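Local atomic coordinates of FAD-linked sulfhydryl oxidase ERV1 (Arabidopsis thaliana, PDB entry 2HJ3), a protein that uses bound FAD to oxidise thiols to disulfides, passing the electrons to oxygen, and supports import and folding of small cysteine-containing proteins in the mitochondrial intermembrane space. Residues E11-G14 against R15-T19; K61-L64 against R65-A69; H83-N86 against T87-S91; L43-I46 against L47-M50. All coordinates share one frame; numbering follows the deposited sequence.

Interaction 1: E11-G14 against R15-T19; sequences EDLG and RATWT. With FAD (flavin-adenine dinucleotide), chain K.
Asp12 and Arg15, one helical turn apart on helix 10-27, form a long salt bridge, with Asp12 OD1 3.5 Å from Arg15 NH2 and the carboxylate and guanidinium planes almost perpendicular. The other carboxylate oxygen of Asp12 is hydrogen-bonded to Thr9 OG1. The same guanidinium serves the cofactor: Arg15 NH1 donates to the phosphate oxygen O2P of FAD at 2.8 Å, the oxygen lying at the edge of the group, while the carbonyl oxygen of Glu11 sits over its face. A bend at chi3 (-79°) turns the arginine's end back along the helix to these partners.

Among the other hydrogen bonds, Leu13 O takes two donors from Thr17: the amide N nearly in line with the carbonyl, and OG1 at 3.0 Å from above the carbonyl plane. Trp18 N bonds to Gly14 O at 2.9 Å, and Trp18 NE1 gives a straight bond (167°) to the ribityl hydroxyl O2' of FAD at 3.1 Å.

Packing against the flavin completes the contact. Trp18 lays one indole face under the FAD methyl C8M, which stands 3.3 Å above the ring plane. Gly14 CA approaches FAD O3' to 3.3 Å, where a beta carbon would collide with that oxygen. Thr17 CG2 meets C8M as well. Phosphate, ribityl chain and isoalloxazine are thus all met by one helix, part of the FAD pocket within the helical bundle of the ERV/ALR sulfhydryl oxidases.

Interaction 2: K61-L64 against R65-A69; sequences KEIL and RSNPA
Asn67 folds back on Ile63 at the C-terminal end of helix 54-66, one of the helices of the ERV/ALR bundle, where the chain leaves helical geometry. Ile63 O is met there by a side chain as well as by a backbone amide: it accepts from Asn67 N at 2.8 Å and from the side-chain amide, Asn67 ND2, at 3.2 Å. The latter arrives in the carbonyl plane on a lone pair, though the bond is bent (137°) and the oxygen is tilted from the amide plane. With Asn67 CG beside its own backbone N (chi1 -53°), ND2 can swing back to the carbonyl, passing near Ile63 CG2.

The Ser66 hydroxyl makes at most a weak bond, to Glu62 O or to Ile63 O. In Arg65 the bend at chi2 (-68°) brings CG beside Lys61 O before the chain runs outward. Outside the two segments, Arg65 NH2 forms a salt bridge with a sulfate, probably from the crystallisation liquor, to which Lys61 NZ makes only a long, weak ion pair.

Ile63 faces helix 74-91, and Leu64 packs on Trp80 and Met44. Beyond the helix end, Pro68 CA makes a CH...O contact with Leu64 O at 3.6 Å.

Interaction 3: H83-N86 against T87-S91; sequences HVHN and TVNRS. With FAD (flavin-adenine dinucleotide), chain K; SO4 (sulfate ion), chain F.
Thr87 follows His83 by one turn of helix 74-91, and its amide N bonds to His83 O at 3.1 Å; its OG1 lies 3.2 Å from the same oxygen. Val88 comes next, with CG1 anti to the backbone N (chi1 178°), which carries this methyl to within 3.2 Å of the FAD hydroxyl O2'. Asn89 then links protein and adenine: its ND2 donates to FAD N7A at 3.2 Å and, weakly, to Asn86 OD1, the two amide planes being 57° apart. Asn86 OD1 is also held by the backbone N of Phe97. N7A lies over one face of the His85 ring, toward its rim; His85 NE2 reaches FAD O1A at 2.6 Å, while ND1 is hydrogen-bonded to His22 NE2. A leucine in place of His85 would probably leave O1A and His22 NE2 without this mate and the adenine edge without the flat ring beside it. Arg90 NH2 binds O2 of a sulfate, probably from the crystallisation liquor, at 2.6 Å; His83 ND1 and Asn86 ND2 share its O3, each at 2.9 Å. At Ser91, OG and N reach Thr87 O from opposite faces. The residues His85, Val88 and Asn89 line the FAD site of the ERV/ALR fold, against adenine, diphosphate and ribityl chain.

Interaction 4: L43-I46 against L47-M50; sequences LMTI and LSRM. With SO4 (sulfate ion), chain G; SO4 (sulfate ion), chain E.
The C-terminal turns of helix 34-50 build this contact, in which Thr45 and Arg49 lie alongside each other, pointing the same way. Thr45 CG2 lies over one face of the guanidinium, toward the rim, 3.6 Å from Arg49 NH2. Arg49 stretches out straight and presents the edge of its flat end to two sulfates, probably from the crystallisation liquor: NE donates to O1 of the chain E sulfate at 3.0 Å, and NH2 reaches O1 of the chain G sulfate by a weak bond. Its NH1 forms a salt bridge with Asp39 of the second subunit, and so this helix of the ERV/ALR bundle takes part in the homodimer interface. An alanine at Arg49 is likely to leave that aspartate without its charged mate and Thr45 CG2 without the flat group it lies against. On the buried side, Met44 CE meets Leu47 CD1 at 4.2 Å, and Leu43 CD1 lies near Leu47 CG. Ile46 O accepts from Met50 N at 2.7 Å and, well above its carbonyl plane, from Arg49 N.

Three of the contacts lie within a helix, and interaction 2 runs over the end of one; along the chain they come in the order interaction 1, interaction 4, interaction 2, interaction 3, on helices 10-27, 34-50, 54-66 and 74-91 of one helical bundle. Interactions 1 and 3, centres 14 Å apart, both touch FAD and meet directly where Trp18 stacks on His85, so these two helices supply adjoining parts of the FAD pocket. Interaction 2 touches interactions 3 and 4, its centre 12 and 11 Å from theirs: Ile63 packs on Val84, Thr87 and Val88, and Leu64 on Met44 and Ser48. Interactions 1 and 4, centres 15 Å apart without touching, both reach the second subunit, so helix 10-27 serves both the FAD site and the dimer interface.

Interaction 1: E11-G14 against R15-T19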
loop_
_atom_site.group_PDB
_atom_site.type_symbol
_atom_site.label_atom_id
_atom_site.label_comp_id
_atom_site.label_asym_id
_atom_site.label_seq_id
_atom_site.Cartn_x
_atom_site.Cartn_y
_atom_site.Cartn_z
ATOM N N GLU A 11 7.463 4.343 -12.540
ATOM C CA GLU A 11 8.120 5.221 -11.580
ATOM C C GLU A 11 7.150 5.918 -10.635
ATOM O O GLU A 11 7.437 6.045 -9.447
ATOM C CB GLU A 11 8.974 6.270 -12.299
ATOM C CG GLU A 11 10.156 5.712 -13.094
ATOM C CD GLU A 11 9.734 5.041 -14.395
ATOM O OE1 GLU A 11 8.853 5.596 -15.088
ATOM O OE2 GLU A 11 10.289 3.973 -14.736
ATOM N N ASP A 12 6.011 6.377 -11.150
ATOM C CA ASP A 12 5.025 7.048 -10.307
ATOM C C ASP A 12 4.482 6.072 -9.267
ATOM O O ASP A 12 4.260 6.442 -8.111
ATOM C CB ASP A 12 3.861 7.594 -11.142
ATOM C CG ASP A 12 4.266 8.760 -12.034
ATOM O OD1 ASP A 12 4.755 9.782 -11.506
ATOM O OD2 ASP A 12 4.084 8.655 -13.268
ATOM N N LEU A 13 4.267 4.826 -9.684
ATOM C CA LEU A 13 3.754 3.793 -8.793
ATOM C C LEU A 13 4.774 3.568 -7.684
ATOM O O LEU A 13 4.438 3.604 -6.500
ATOM C CB LEU A 13 3.524 2.489 -9.566
ATOM C CG LEU A 13 2.885 1.336 -8.782
ATOM C CD1 LEU A 13 1.461 1.710 -8.433
ATOM C CD2 LEU A 13 2.912 0.050 -9.592
ATOM N N GLY A 14 6.026 3.352 -8.088
ATOM C CA GLY A 14 7.106 3.132 -7.142
ATOM C C GLY A 14 7.221 4.226 -6.103
ATOM O O GLY A 14 7.276 3.934 -4.911
ATOM N N ARG A 15 7.241 5.482 -6.540
ATOM C CA ARG A 15 7.362 6.612 -5.612
ATOM C C ARG A 15 6.205 6.697 -4.637
ATOM O O ARG A 15 6.396 7.013 -3.460
ATOM C CB ARG A 15 7.464 7.942 -6.369
ATOM C CG ARG A 15 8.845 8.254 -6.926
ATOM C CD ARG A 15 8.898 9.666 -7.501
ATOM N NE ARG A 15 8.290 9.761 -8.828
ATOM C CZ ARG A 15 8.909 9.438 -9.963
ATOM N NH1 ARG A 15 10.168 9.000 -9.934
ATOM N NH2 ARG A 15 8.269 9.541 -11.125
ATOM N N ALA A 16 5.000 6.434 -5.135
ATOM C CA ALA A 16 3.812 6.476 -4.307
ATOM C C ALA A 16 3.875 5.362 -3.259
ATOM O O ALA A 16 3.680 5.596 -2.067
ATOM C CB ALA A 16 2.573 6.314 -5.183
ATOM N N THR A 17 4.164 4.149 -3.707
ATOM C CA THR A 17 4.239 3.016 -2.808
ATOM C C THR A 17 5.335 3.163 -1.749
ATOM O O THR A 17 5.096 2.911 -0.565
ATOM C CB THR A 17 4.448 1.714 -3.600
ATOM O OG1 THR A 17 3.385 1.562 -4.557
ATOM C CG2 THR A 17 4.443 0.516 -2.656
ATOM N N TRP A 18 6.536 3.575 -2.156
ATOM C CA TRP A 18 7.611 3.749 -1.180
ATOM C C TRP A 18 7.172 4.753 -0.107
ATOM O O TRP A 18 7.367 4.517 1.092
ATOM C CB TRP A 18 8.912 4.210 -1.864
ATOM C CG TRP A 18 9.601 3.125 -2.656
ATOM C CD1 TRP A 18 9.976 3.182 -3.971
ATOM C CD2 TRP A 18 9.985 1.818 -2.187
ATOM N NE1 TRP A 18 10.563 1.993 -4.352
ATOM C CE2 TRP A 18 10.584 1.140 -3.278
ATOM C CE3 TRP A 18 9.883 1.154 -0.954
ATOM C CZ2 TRP A 18 11.075 -0.176 -3.173
ATOM C CZ3 TRP A 18 10.375 -0.163 -0.849
ATOM C CH2 TRP A 18 10.961 -0.807 -1.957
ATOM N N THR A 19 6.558 5.855 -0.530
ATOM C CA THR A 19 6.077 6.868 0.415
ATOM C C THR A 19 5.128 6.229 1.428
ATOM O O THR A 19 5.225 6.459 2.636
ATOM C CB THR A 19 5.325 8.002 -0.315
ATOM O OG1 THR A 19 6.243 8.713 -1.155
ATOM C CG2 THR A 19 4.705 8.973 0.684
HETATM P PA FAD K . 12.390 5.785 -5.266
HETATM O O1A FAD K . 13.301 4.606 -5.286
HETATM O O2A FAD K . 10.999 5.800 -5.809
HETATM O O5B FAD K . 12.238 6.825 -4.113
HETATM C C5B FAD K . 11.433 7.326 -3.060
HETATM C C4B FAD K . 12.290 8.484 -2.599
HETATM O O4B FAD K . 12.355 7.973 -1.241
HETATM C C3B FAD K . 13.711 9.026 -2.926
HETATM O O3B FAD K . 13.715 10.082 -3.887
HETATM C C2B FAD K . 14.281 9.290 -1.602
HETATM O O2B FAD K . 13.903 10.490 -1.002
HETATM C C1B FAD K . 13.717 8.101 -0.814
HETATM N N9A FAD K . 14.435 6.873 -0.643
HETATM C C8A FAD K . 15.377 6.176 -1.437
HETATM N N7A FAD K . 15.920 5.082 -0.991
HETATM C C5A FAD K . 15.316 4.934 0.251
HETATM C C6A FAD K . 15.442 4.020 1.317
HETATM N N6A FAD K . 16.364 3.041 1.211
HETATM N N1A FAD K . 14.675 4.231 2.456
HETATM C C2A FAD K . 13.839 5.281 2.660
HETATM N N3A FAD K . 13.694 6.160 1.565
HETATM C C4A FAD K . 14.485 5.946 0.400
HETATM N N1 FAD K . 11.361 -0.629 -10.643
HETATM C C2 FAD K . 11.998 -1.331 -11.651
HETATM O O2 FAD K . 12.337 -0.813 -12.733
HETATM N N3 FAD K . 12.218 -2.645 -11.276
HETATM C C4 FAD K . 11.858 -3.210 -10.028
HETATM O O4 FAD K . 12.077 -4.466 -9.996
HETATM C C4X FAD K . 11.236 -2.447 -9.054
HETATM N N5 FAD K . 10.715 -2.941 -7.807
HETATM C C5X FAD K . 9.940 -2.228 -6.862
HETATM C C6 FAD K . 9.408 -2.871 -5.723
HETATM C C7 FAD K . 8.587 -2.121 -4.827
HETATM C C7M FAD K . 7.980 -2.889 -3.644
HETATM C C8 FAD K . 8.325 -0.732 -5.046
HETATM C C8M FAD K . 7.552 0.259 -4.184
HETATM C C9 FAD K . 8.854 -0.131 -6.195
HETATM C C9A FAD K . 9.622 -0.810 -7.176
HETATM N N10 FAD K . 10.293 -0.388 -8.434
HETATM C C10 FAD K . 10.968 -1.090 -9.403
HETATM C "C1'" FAD K . 10.350 1.017 -8.659
HETATM C "C2'" FAD K . 11.505 1.812 -8.146
HETATM O "O2'" FAD K . 12.038 1.187 -6.933
HETATM C "C3'" FAD K . 11.333 3.300 -8.167
HETATM O "O3'" FAD K . 10.325 3.641 -7.230
HETATM C "C4'" FAD K . 11.388 4.228 -9.370
HETATM O "O4'" FAD K . 12.465 3.808 -10.253
HETATM C "C5'" FAD K . 11.660 5.654 -9.112
HETATM O "O5'" FAD K . 12.906 5.977 -8.486
HETATM P P FAD K . 13.106 7.333 -7.736
HETATM O O1P FAD K . 14.503 7.423 -8.148
HETATM O O2P FAD K . 12.121 8.408 -7.994
HETATM O O3P FAD K . 13.122 6.855 -6.191
#

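Interaction 2: K61-L64 against R65-A69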
loop_
_atom_site.group_PDB
_atom_site.type_symbol
_atom_site.label_atom_id
_atom_site.label_comp_id
_atom_site.label_asym_id
_atom_site.label_seq_id
_atom_site.Cartn_x
_atom_site.Cartn_y
_atom_site.Cartn_z
ATOM N N LYS A 61 9.468 -10.385 -4.579
ATOM C CA LYS A 61 9.203 -11.744 -4.115
ATOM C C LYS A 61 10.535 -12.411 -3.739
ATOM O O LYS A 61 10.662 -13.007 -2.671
ATOM C CB LYS A 61 8.501 -12.525 -5.227
ATOM C CG LYS A 61 7.586 -13.639 -4.765
ATOM C CD LYS A 61 6.620 -14.002 -5.891
ATOM C CE LYS A 61 5.463 -14.851 -5.398
ATOM N NZ LYS A 61 4.371 -14.952 -6.415
ATOM N N GLU A 62 11.524 -12.295 -4.624
ATOM C CA GLU A 62 12.856 -12.854 -4.391
ATOM C C GLU A 62 13.452 -12.238 -3.133
ATOM O O GLU A 62 13.843 -12.948 -2.207
ATOM C CB GLU A 62 13.778 -12.550 -5.573
ATOM C CG GLU A 62 13.412 -13.246 -6.870
ATOM C CD GLU A 62 14.071 -12.600 -8.078
ATOM O OE1 GLU A 62 15.285 -12.291 -8.006
ATOM O OE2 GLU A 62 13.377 -12.410 -9.101
ATOM N N ILE A 63 13.517 -10.908 -3.109
ATOM C CA ILE A 63 14.060 -10.187 -1.967
ATOM C C ILE A 63 13.378 -10.616 -0.678
ATOM O O ILE A 63 14.029 -10.826 0.342
ATOM C CB ILE A 63 13.892 -8.671 -2.145
ATOM C CG1 ILE A 63 14.727 -8.202 -3.333
ATOM C CG2 ILE A 63 14.308 -7.944 -0.881
ATOM C CD1 ILE A 63 14.438 -6.800 -3.755
ATOM N N LEU A 64 12.061 -10.757 -0.731
ATOM C CA LEU A 64 11.293 -11.156 0.441
ATOM C C LEU A 64 11.654 -12.588 0.873
ATOM O O LEU A 64 11.750 -12.881 2.065
ATOM C CB LEU A 64 9.799 -11.037 0.125
ATOM C CG LEU A 64 8.824 -11.009 1.300
ATOM C CD1 LEU A 64 9.200 -9.872 2.244
ATOM C CD2 LEU A 64 7.404 -10.829 0.782
ATOM N N ARG A 65 11.864 -13.473 -0.099
ATOM C CA ARG A 65 12.226 -14.862 0.193
ATOM C C ARG A 65 13.500 -14.932 1.026
ATOM O O ARG A 65 13.517 -15.517 2.107
ATOM C CB ARG A 65 12.456 -15.646 -1.101
ATOM C CG ARG A 65 11.234 -15.812 -1.984
ATOM C CD ARG A 65 10.196 -16.704 -1.334
ATOM N NE ARG A 65 9.101 -17.035 -2.243
ATOM C CZ ARG A 65 8.047 -17.768 -1.901
ATOM N NH1 ARG A 65 7.941 -18.247 -0.668
ATOM N NH2 ARG A 65 7.101 -18.027 -2.793
ATOM N N SER A 66 14.563 -14.325 0.510
ATOM C CA SER A 66 15.860 -14.322 1.176
ATOM C C SER A 66 16.013 -13.334 2.330
ATOM O O SER A 66 16.925 -13.481 3.134
ATOM C CB SER A 66 16.959 -14.056 0.155
ATOM O OG SER A 66 16.753 -12.797 -0.453
ATOM N N ASN A 67 15.142 -12.331 2.409
ATOM C CA ASN A 67 15.211 -11.338 3.482
ATOM C C ASN A 67 13.823 -11.097 4.090
ATOM O O ASN A 67 13.217 -10.047 3.879
ATOM C CB ASN A 67 15.767 -10.009 2.952
ATOM C CG ASN A 67 17.084 -10.173 2.220
ATOM O OD1 ASN A 67 18.129 -10.406 2.831
ATOM N ND2 ASN A 67 17.040 -10.064 0.897
ATOM N N PRO A 68 13.314 -12.060 4.869
ATOM C CA PRO A 68 11.988 -11.886 5.471
ATOM C C PRO A 68 11.847 -10.598 6.281
ATOM O O PRO A 68 12.806 -10.120 6.888
ATOM C CB PRO A 68 11.815 -13.157 6.314
ATOM C CG PRO A 68 13.216 -13.565 6.639
ATOM C CD PRO A 68 13.967 -13.289 5.358
ATOM N N ALA A 69 10.641 -10.041 6.277
ATOM C CA ALA A 69 10.362 -8.804 6.995
ATOM C C ALA A 69 10.693 -8.878 8.483
ATOM O O ALA A 69 10.328 -9.832 9.152
ATOM C CB ALA A 69 8.887 -8.414 6.810
#

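Interaction 3: H83-N86 against T87-S91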
loop_
_atom_site.group_PDB
_atom_site.type_symbol
_atom_site.label_atom_id
_atom_site.label_comp_id
_atom_site.label_asym_id
_atom_site.label_seq_id
_atom_site.Cartn_x
_atom_site.Cartn_y
_atom_site.Cartn_z
ATOM N N HIS A 83 16.553 -1.416 3.613
ATOM C CA HIS A 83 17.491 -2.347 2.977
ATOM C C HIS A 83 16.852 -2.935 1.739
ATOM O O HIS A 83 17.505 -3.130 0.713
ATOM C CB HIS A 83 17.890 -3.475 3.938
ATOM C CG HIS A 83 18.671 -3.006 5.124
ATOM N ND1 HIS A 83 19.866 -2.332 5.006
ATOM C CD2 HIS A 83 18.389 -3.041 6.447
ATOM C CE1 HIS A 83 20.281 -1.959 6.203
ATOM N NE2 HIS A 83 19.402 -2.376 7.095
ATOM N N VAL A 84 15.562 -3.225 1.842
ATOM C CA VAL A 84 14.840 -3.779 0.714
ATOM C C VAL A 84 14.844 -2.749 -0.404
ATOM O O VAL A 84 15.176 -3.061 -1.542
ATOM C CB VAL A 84 13.399 -4.142 1.115
ATOM C CG1 VAL A 84 12.513 -4.262 -0.125
ATOM C CG2 VAL A 84 13.415 -5.455 1.890
ATOM N N HIS A 85 14.503 -1.511 -0.070
ATOM C CA HIS A 85 14.485 -0.450 -1.067
ATOM C C HIS A 85 15.873 -0.291 -1.703
ATOM O O HIS A 85 15.985 -0.020 -2.899
ATOM C CB HIS A 85 14.035 0.862 -0.423
ATOM C CG HIS A 85 13.664 1.928 -1.406
ATOM N ND1 HIS A 85 13.077 3.118 -1.024
ATOM C CD2 HIS A 85 13.778 1.981 -2.753
ATOM C CE1 HIS A 85 12.843 3.854 -2.096
ATOM N NE2 HIS A 85 13.257 3.187 -3.158
ATOM N N ASN A 86 16.933 -0.469 -0.918
ATOM C CA ASN A 86 18.285 -0.338 -1.472
ATOM C C ASN A 86 18.642 -1.429 -2.478
ATOM O O ASN A 86 19.336 -1.171 -3.458
ATOM C CB ASN A 86 19.335 -0.293 -0.360
ATOM C CG ASN A 86 19.468 1.082 0.237
ATOM O OD1 ASN A 86 19.303 2.075 -0.459
ATOM N ND2 ASN A 86 19.787 1.153 1.518
ATOM N N THR A 87 18.172 -2.648 -2.243
ATOM C CA THR A 87 18.448 -3.729 -3.174
ATOM C C THR A 87 17.864 -3.354 -4.534
ATOM O O THR A 87 18.461 -3.629 -5.574
ATOM C CB THR A 87 17.822 -5.036 -2.686
ATOM O OG1 THR A 87 18.388 -5.378 -1.413
ATOM C CG2 THR A 87 18.075 -6.157 -3.671
ATOM N N VAL A 88 16.694 -2.715 -4.527
ATOM C CA VAL A 88 16.076 -2.292 -5.771
ATOM C C VAL A 88 16.911 -1.145 -6.349
ATOM O O VAL A 88 17.244 -1.157 -7.532
ATOM C CB VAL A 88 14.616 -1.834 -5.551
ATOM C CG1 VAL A 88 14.021 -1.344 -6.868
ATOM C CG2 VAL A 88 13.783 -2.995 -5.006
ATOM N N ASN A 89 17.267 -0.171 -5.509
ATOM C CA ASN A 89 18.089 0.955 -5.959
ATOM C C ASN A 89 19.366 0.461 -6.641
ATOM O O ASN A 89 19.707 0.902 -7.739
ATOM C CB ASN A 89 18.487 1.862 -4.788
ATOM C CG ASN A 89 17.329 2.694 -4.261
ATOM O OD1 ASN A 89 16.397 3.021 -4.990
ATOM N ND2 ASN A 89 17.404 3.063 -2.993
ATOM N N ARG A 90 20.067 -0.455 -5.982
ATOM C CA ARG A 90 21.305 -1.007 -6.518
ATOM C C ARG A 90 21.083 -1.686 -7.861
ATOM O O ARG A 90 21.838 -1.466 -8.806
ATOM C CB ARG A 90 21.903 -2.021 -5.540
ATOM C CG ARG A 90 23.372 -2.331 -5.790
ATOM C CD ARG A 90 23.828 -3.523 -4.963
ATOM N NE ARG A 90 23.270 -3.489 -3.615
ATOM C CZ ARG A 90 23.543 -2.555 -2.711
ATOM N NH1 ARG A 90 24.380 -1.565 -3.000
ATOM N NH2 ARG A 90 22.962 -2.603 -1.521
ATOM N N SER A 91 20.048 -2.511 -7.954
ATOM C CA SER A 91 19.778 -3.213 -9.202
ATOM C C SER A 91 19.506 -2.260 -10.358
ATOM O O SER A 91 19.737 -2.598 -11.518
ATOM C CB SER A 91 18.602 -4.178 -9.024
ATOM O OG SER A 91 18.941 -5.202 -8.097
HETATM P PA FAD K . 12.390 5.785 -5.266
HETATM O O1A FAD K . 13.301 4.606 -5.286
HETATM O O2A FAD K . 10.999 5.800 -5.809
HETATM O O5B FAD K . 12.238 6.825 -4.113
HETATM C C5B FAD K . 11.433 7.326 -3.060
HETATM C C4B FAD K . 12.290 8.484 -2.599
HETATM O O4B FAD K . 12.355 7.973 -1.241
HETATM C C3B FAD K . 13.711 9.026 -2.926
HETATM O O3B FAD K . 13.715 10.082 -3.887
HETATM C C2B FAD K . 14.281 9.290 -1.602
HETATM O O2B FAD K . 13.903 10.490 -1.002
HETATM C C1B FAD K . 13.717 8.101 -0.814
HETATM N N9A FAD K . 14.435 6.873 -0.643
HETATM C C8A FAD K . 15.377 6.176 -1.437
HETATM N N7A FAD K . 15.920 5.082 -0.991
HETATM C C5A FAD K . 15.316 4.934 0.251
HETATM C C6A FAD K . 15.442 4.020 1.317
HETATM N N6A FAD K . 16.364 3.041 1.211
HETATM N N1A FAD K . 14.675 4.231 2.456
HETATM C C2A FAD K . 13.839 5.281 2.660
HETATM N N3A FAD K . 13.694 6.160 1.565
HETATM C C4A FAD K . 14.485 5.946 0.400
HETATM N N1 FAD K . 11.361 -0.629 -10.643
HETATM C C2 FAD K . 11.998 -1.331 -11.651
HETATM O O2 FAD K . 12.337 -0.813 -12.733
HETATM N N3 FAD K . 12.218 -2.645 -11.276
HETATM C C4 FAD K . 11.858 -3.210 -10.028
HETATM O O4 FAD K . 12.077 -4.466 -9.996
HETATM C C4X FAD K . 11.236 -2.447 -9.054
HETATM N N5 FAD K . 10.715 -2.941 -7.807
HETATM C C5X FAD K . 9.940 -2.228 -6.862
HETATM C C6 FAD K . 9.408 -2.871 -5.723
HETATM C C7 FAD K . 8.587 -2.121 -4.827
HETATM C C7M FAD K . 7.980 -2.889 -3.644
HETATM C C8 FAD K . 8.325 -0.732 -5.046
HETATM C C8M FAD K . 7.552 0.259 -4.184
HETATM C C9 FAD K . 8.854 -0.131 -6.195
HETATM C C9A FAD K . 9.622 -0.810 -7.176
HETATM N N10 FAD K . 10.293 -0.388 -8.434
HETATM C C10 FAD K . 10.968 -1.090 -9.403
HETATM C "C1'" FAD K . 10.350 1.017 -8.659
HETATM C "C2'" FAD K . 11.505 1.812 -8.146
HETATM O "O2'" FAD K . 12.038 1.187 -6.933
HETATM C "C3'" FAD K . 11.333 3.300 -8.167
HETATM O "O3'" FAD K . 10.325 3.641 -7.230
HETATM C "C4'" FAD K . 11.388 4.228 -9.370
HETATM O "O4'" FAD K . 12.465 3.808 -10.253
HETATM C "C5'" FAD K . 11.660 5.654 -9.112
HETATM O "O5'" FAD K . 12.906 5.977 -8.486
HETATM P P FAD K . 13.106 7.333 -7.736
HETATM O O1P FAD K . 14.503 7.423 -8.148
HETATM O O2P FAD K . 12.121 8.408 -7.994
HETATM O O3P FAD K . 13.122 6.855 -6.191
HETATM S S SO4 F . 22.194 -1.516 2.236
HETATM O O1 SO4 F . 22.681 -2.801 2.762
HETATM O O2 SO4 F . 22.525 -1.417 0.805
HETATM O O3 SO4 F . 20.732 -1.432 2.419
HETATM O O4 SO4 F . 22.838 -0.409 2.967
HETATM O O HOH W 1 20.430 -3.818 0.540
#

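Interaction 4: L43-I46 against L47-M50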
loop_
_atom_site.group_PDB
_atom_site.type_symbol
_atom_site.label_atom_id
_atom_site.label_comp_id
_atom_site.label_asym_id
_atom_site.label_seq_id
_atom_site.Cartn_x
_atom_site.Cartn_y
_atom_site.Cartn_z
ATOM N N LEU A 43 1.112 -7.931 4.753
ATOM C CA LEU A 43 1.120 -6.847 3.777
ATOM C C LEU A 43 2.260 -7.033 2.778
ATOM O O LEU A 43 2.070 -6.875 1.574
ATOM C CB LEU A 43 1.266 -5.500 4.493
ATOM C CG LEU A 43 1.531 -4.278 3.606
ATOM C CD1 LEU A 43 0.376 -4.074 2.637
ATOM C CD2 LEU A 43 1.720 -3.048 4.471
ATOM N N MET A 44 3.443 -7.383 3.271
ATOM C CA MET A 44 4.582 -7.585 2.379
ATOM C C MET A 44 4.356 -8.784 1.462
ATOM O O MET A 44 4.700 -8.747 0.282
ATOM C CB MET A 44 5.875 -7.787 3.175
ATOM C CG MET A 44 6.216 -6.676 4.143
ATOM S SD MET A 44 5.930 -5.019 3.494
ATOM C CE MET A 44 7.157 -4.905 2.348
ATOM N N THR A 45 3.782 -9.851 2.006
ATOM C CA THR A 45 3.496 -11.049 1.215
ATOM C C THR A 45 2.507 -10.698 0.119
ATOM O O THR A 45 2.683 -11.079 -1.035
ATOM C CB THR A 45 2.871 -12.154 2.073
ATOM O OG1 THR A 45 3.787 -12.529 3.108
ATOM C CG2 THR A 45 2.539 -13.373 1.217
ATOM N N ILE A 46 1.456 -9.976 0.490
ATOM C CA ILE A 46 0.456 -9.564 -0.482
ATOM C C ILE A 46 1.127 -8.749 -1.584
ATOM O O ILE A 46 0.902 -9.003 -2.765
ATOM C CB ILE A 46 -0.678 -8.755 0.194
ATOM C CG1 ILE A 46 -1.460 -9.683 1.139
ATOM C CG2 ILE A 46 -1.601 -8.148 -0.860
ATOM C CD1 ILE A 46 -2.580 -9.014 1.880
ATOM N N LEU A 47 1.966 -7.790 -1.209
ATOM C CA LEU A 47 2.677 -6.984 -2.208
ATOM C C LEU A 47 3.549 -7.840 -3.122
ATOM O O LEU A 47 3.663 -7.564 -4.316
ATOM C CB LEU A 47 3.573 -5.935 -1.542
ATOM C CG LEU A 47 2.931 -4.679 -0.964
ATOM C CD1 LEU A 47 3.994 -3.850 -0.272
ATOM C CD2 LEU A 47 2.276 -3.873 -2.066
ATOM N N SER A 48 4.173 -8.875 -2.567
ATOM C CA SER A 48 5.036 -9.737 -3.374
ATOM C C SER A 48 4.262 -10.419 -4.506
ATOM O O SER A 48 4.851 -10.823 -5.510
ATOM C CB SER A 48 5.722 -10.792 -2.496
ATOM O OG SER A 48 4.794 -11.742 -1.999
ATOM N N ARG A 49 2.947 -10.551 -4.348
ATOM C CA ARG A 49 2.119 -11.167 -5.391
ATOM C C ARG A 49 1.345 -10.133 -6.200
ATOM O O ARG A 49 1.218 -10.255 -7.414
ATOM C CB ARG A 49 1.074 -12.101 -4.788
ATOM C CG ARG A 49 1.584 -13.290 -4.033
ATOM C CD ARG A 49 0.447 -13.816 -3.193
ATOM N NE ARG A 49 0.874 -14.865 -2.287
ATOM C CZ ARG A 49 0.292 -15.119 -1.123
ATOM N NH1 ARG A 49 -0.742 -14.391 -0.723
ATOM N NH2 ARG A 49 0.747 -16.104 -0.359
ATOM N N MET A 50 0.833 -9.118 -5.509
ATOM C CA MET A 50 -0.013 -8.093 -6.110
ATOM C C MET A 50 0.568 -6.784 -6.652
ATOM O O MET A 50 -0.123 -6.082 -7.379
ATOM C CB MET A 50 -1.127 -7.736 -5.122
ATOM C CG MET A 50 -2.523 -8.210 -5.499
ATOM S SD MET A 50 -2.776 -9.989 -5.448
ATOM C CE MET A 50 -2.409 -10.437 -7.169
HETATM S S SO4 G . 0.082 -16.425 3.266
HETATM O O1 SO4 G . -0.569 -17.444 2.406
HETATM O O2 SO4 G . 1.529 -16.387 2.973
HETATM O O3 SO4 G . -0.520 -15.097 2.997
HETATM O O4 SO4 G . -0.099 -16.777 4.692
HETATM S S SO4 E . 3.967 -17.050 -2.755
HETATM O O1 SO4 E . 2.530 -17.229 -3.045
HETATM O O2 SO4 E . 4.754 -17.566 -3.894
HETATM O O3 SO4 E . 4.259 -15.614 -2.555
HETATM O O4 SO4 E . 4.316 -17.794 -1.527
#